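Local coordinates for adhesion and penetration protein autotransporter (Haemophilus influenzae, PDB 3SYJ) that promotes bacterial aggregation and adherence to and invasion of host cells, through a secreted passenger domain that is probably also a serine protease, at residues L433-D438 / K443-E448; I449-V452 / T457-L460. All coordinates share one frame; numbering follows the deposited sequence.

Interaction 1: residues L433-D438 / K443-E448; sequences LEQQAD and KQAFSE
Gln435 faces Ala445 and Ala437 faces Lys443 where the two arms of one loop, 433-438 and 443-448, run back past each other, their end-to-end directions 143° apart and the CA atoms of Ala437 and Lys443 4.4 Å apart. The side chains meet in two zones. At the inner one, Leu433 has CG on the backbone N side (chi1 -55°) and reaches across with CD2, which lies 3.7 Å from CE2 of Phe446. That methyl sits at the edge of the ring, near its plane, so the phenyl face is not what Leu433 packs on. The same CD2 is 3.9 Å from CB of Ala445, so one methyl touches both neighbours. Phe446 also packs on Val414 and Ile424 of the neighbouring strands 411-414 and 423-427.

At the outer zone the extended chi1 (-174°) and chi2 of Lys443 lay CB, CG and CD alongside the other arm: CD is 3.3 Å from the carbonyl O of Gln435, and CB is 4.2 Å from CB of Ala437. The bend at chi3 then turns NZ off toward Asp462, its salt-bridge partner. Nearer the inner zone, CB of Gln435 comes within 4.0 Å of the backbone N of Ala445.

Apolar contacts at the inner end and a lysine stem outside them point to a loop closed chiefly by van der Waals packing, while the ammonium of Lys443 is held by Asp462, outside both arms.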
# COMPACT_ATOMS: atom_id res chain seq x y z
N LEU A 433 26.56 44.19 -1.66
CA LEU A 433 27.66 44.47 -0.75
C LEU A 433 28.90 43.69 -1.16
O LEU A 433 28.92 42.47 -1.07
CB LEU A 433 27.30 44.11 0.68
CG LEU A 433 26.03 44.76 1.24
CD1 LEU A 433 25.79 44.27 2.65
CD2 LEU A 433 26.17 46.28 1.18
N GLU A 434 29.93 44.42 -1.58
CA GLU A 434 31.23 43.81 -1.85
C GLU A 434 32.39 44.73 -1.50
O GLU A 434 33.29 44.94 -2.32
CB GLU A 434 31.33 43.36 -3.32
CG GLU A 434 32.24 42.14 -3.51
CD GLU A 434 32.45 41.75 -4.97
OE1 GLU A 434 31.73 42.26 -5.85
OE2 GLU A 434 33.34 40.91 -5.22
N GLN A 435 32.39 45.30 -0.29
CA GLN A 435 33.52 46.10 0.16
C GLN A 435 34.78 45.27 0.06
O GLN A 435 34.76 44.08 0.36
CB GLN A 435 33.38 46.52 1.63
CG GLN A 435 32.57 47.75 1.86
CD GLN A 435 33.29 49.03 1.54
OE1 GLN A 435 34.21 49.46 2.24
NE2 GLN A 435 32.85 49.68 0.49
N GLN A 436 35.87 45.92 -0.35
CA GLN A 436 37.19 45.30 -0.37
C GLN A 436 37.96 45.66 0.89
O GLN A 436 37.88 46.79 1.38
CB GLN A 436 37.99 45.82 -1.56
CG GLN A 436 37.21 46.04 -2.84
CD GLN A 436 36.92 44.75 -3.58
OE1 GLN A 436 36.10 43.94 -3.14
NE2 GLN A 436 37.58 44.57 -4.71
N ALA A 437 38.74 44.71 1.40
CA ALA A 437 39.63 44.97 2.52
C ALA A 437 40.64 46.06 2.14
O ALA A 437 41.02 46.17 0.99
CB ALA A 437 40.36 43.70 2.92
N ASP A 438 41.05 46.87 3.11
CA ASP A 438 42.11 47.83 2.85
C ASP A 438 43.45 47.13 3.08
O ASP A 438 43.48 45.93 3.34
CB ASP A 438 41.95 49.11 3.68
CG ASP A 438 42.06 48.88 5.19
OD1 ASP A 438 42.30 47.74 5.64
OD2 ASP A 438 41.91 49.87 5.93
N LYS A 443 37.63 45.67 6.65
CA LYS A 443 36.58 45.54 5.64
C LYS A 443 35.20 45.66 6.27
O LYS A 443 34.82 44.85 7.12
CB LYS A 443 36.71 44.18 4.94
CG LYS A 443 35.75 43.99 3.76
CD LYS A 443 36.02 42.67 3.04
CE LYS A 443 35.75 41.49 3.95
NZ LYS A 443 35.79 40.20 3.21
N GLN A 444 34.44 46.68 5.86
CA GLN A 444 33.08 46.88 6.35
C GLN A 444 32.29 47.74 5.37
O GLN A 444 32.71 48.85 5.03
CB GLN A 444 33.08 47.55 7.73
CG GLN A 444 31.70 47.97 8.23
CD GLN A 444 31.75 48.61 9.61
OE1 GLN A 444 31.77 49.84 9.74
NE2 GLN A 444 31.80 47.78 10.64
N ALA A 445 31.17 47.21 4.89
CA ALA A 445 30.36 47.92 3.90
C ALA A 445 29.66 49.14 4.49
O ALA A 445 29.68 50.21 3.89
CB ALA A 445 29.36 46.98 3.27
N PHE A 446 29.05 48.96 5.66
CA PHE A 446 28.37 50.04 6.36
C PHE A 446 28.37 49.76 7.86
O PHE A 446 28.42 48.60 8.28
CB PHE A 446 26.93 50.21 5.86
CG PHE A 446 26.83 50.54 4.39
CD1 PHE A 446 26.99 51.84 3.94
CD2 PHE A 446 26.58 49.54 3.46
CE1 PHE A 446 26.89 52.15 2.59
CE2 PHE A 446 26.50 49.83 2.11
CZ PHE A 446 26.65 51.14 1.68
N SER A 447 28.32 50.80 8.68
CA SER A 447 28.28 50.61 10.12
C SER A 447 26.88 50.17 10.56
O SER A 447 26.68 49.75 11.69
CB SER A 447 28.65 51.89 10.84
OG SER A 447 27.74 52.92 10.51
N GLU A 448 25.92 50.27 9.65
CA GLU A 448 24.53 49.95 9.95
C GLU A 448 23.75 49.90 8.64
O GLU A 448 23.94 50.75 7.77
CB GLU A 448 23.95 51.00 10.89
CG GLU A 448 22.60 50.67 11.49
CD GLU A 448 22.17 51.68 12.55
OE1 GLU A 448 22.15 52.90 12.26
OE2 GLU A 448 21.84 51.25 13.68

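Interaction 2: residues I449-V452 / T457-L460; sequences IGLV and TVQL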
# COMPACT_ATOMS: atom_id res chain seq x y z
N ILE A 449 22.88 48.91 8.50
CA ILE A 449 22.15 48.69 7.25
C ILE A 449 20.68 48.39 7.52
O ILE A 449 20.35 47.49 8.29
CB ILE A 449 22.76 47.51 6.43
CG1 ILE A 449 24.23 47.76 6.12
CG2 ILE A 449 21.98 47.27 5.15
CD1 ILE A 449 24.98 46.51 5.67
N GLY A 450 19.79 49.17 6.90
CA GLY A 450 18.36 48.94 7.05
C GLY A 450 17.67 48.73 5.71
O GLY A 450 18.02 49.37 4.71
N LEU A 451 16.70 47.82 5.68
CA LEU A 451 15.80 47.67 4.54
C LEU A 451 14.41 48.21 4.92
O LEU A 451 13.84 47.79 5.93
CB LEU A 451 15.71 46.21 4.14
CG LEU A 451 16.84 45.65 3.28
CD1 LEU A 451 16.91 44.14 3.41
CD2 LEU A 451 16.62 46.06 1.82
N VAL A 452 13.88 49.13 4.11
CA VAL A 452 12.58 49.73 4.40
C VAL A 452 11.74 49.90 3.14
O VAL A 452 12.28 50.08 2.05
CB VAL A 452 12.70 51.10 5.10
CG1 VAL A 452 13.33 50.95 6.47
CG2 VAL A 452 13.49 52.08 4.25
N THR A 457 16.31 45.48 -1.87
CA THR A 457 17.04 44.22 -1.69
C THR A 457 18.51 44.47 -1.36
O THR A 457 19.18 45.26 -2.01
CB THR A 457 16.97 43.34 -2.96
OG1 THR A 457 15.62 42.93 -3.22
CG2 THR A 457 17.85 42.10 -2.82
N VAL A 458 19.00 43.78 -0.34
CA VAL A 458 20.43 43.77 -0.08
C VAL A 458 20.94 42.40 -0.46
O VAL A 458 20.45 41.39 0.03
CB VAL A 458 20.74 44.04 1.40
CG1 VAL A 458 22.15 43.62 1.73
CG2 VAL A 458 20.51 45.52 1.74
N GLN A 459 21.93 42.37 -1.35
CA GLN A 459 22.51 41.12 -1.85
C GLN A 459 23.97 41.01 -1.40
O GLN A 459 24.74 41.97 -1.53
CB GLN A 459 22.41 41.08 -3.38
CG GLN A 459 23.16 39.94 -4.06
CD GLN A 459 23.11 40.06 -5.57
OE1 GLN A 459 22.05 40.27 -6.15
NE2 GLN A 459 24.27 39.93 -6.22
N LEU A 460 24.33 39.86 -0.86
CA LEU A 460 25.68 39.66 -0.34
C LEU A 460 26.59 39.04 -1.40
O LEU A 460 26.32 37.94 -1.90
CB LEU A 460 25.65 38.75 0.90
CG LEU A 460 24.68 39.13 2.02
CD1 LEU A 460 24.89 38.23 3.25
CD2 LEU A 460 24.85 40.59 2.40
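Val458 meets Ile449 and Leu451 across the interior of the beta-helix, between strands that are not sheet neighbours: the axes of 449-452 and 457-460 are 8.1 Å apart at closest, their directions differ by 137°, and the segments share no backbone hydrogen bond. All three side chains point toward the opposing strand, and one methyl, CG2 of Val458, receives both partners. Val458 has chi1 163°, with CG1 anti to the backbone N; this sets CG2 beside that N, facing strand 449-452. Ile449 answers with CG2, the branch anti to its backbone N, 4.1 Å from CG2 of Val458.

Leu451 makes the closer approach. Its chi1 of -81° places CG on the side of its backbone N, and CD2 then lies 3.9 Å from Val458 CG2, with CG itself at 4.0 Å from that methyl. CD2 also extends past the valine to within 3.7 Å of the backbone N of Thr457, so the leucine packs on the strand's main chain as well as on a side chain. In the preceding turn Val426 touches both Leu451 and Val458, and in the following one Leu480 touches Val458, extending the apolar layer along the solenoid.

Two faces of the solenoid are thus joined by apolar side-chain packing, with one leucine methyl against the backbone of Thr457, while backbone hydrogen bonding goes to adjacent turns, as with Gly450 to Ile424 and Val426.

Interaction 1 and interaction 2 follow each other along the chain, their centres 14 Å apart: segment 443-448 ends where strand 449-452 begins. Leu433 is shared by both. While its CD2 serves the loop, CD1 enters the solenoid core, lying 3.8 Å from CD1 of Ile449 and 3.8 Å from CG1 of Val458. The backbone N of Leu433 is 2.9 Å from O of Gln459, a probable hydrogen bond consistent with the parallel pairing of strands 430-433 and 455-460. One apolar layer therefore runs from the loop's base into the core. Both contacts lie away from the predicted catalytic Ser218 and belong to the beta-helical part of the passenger domain.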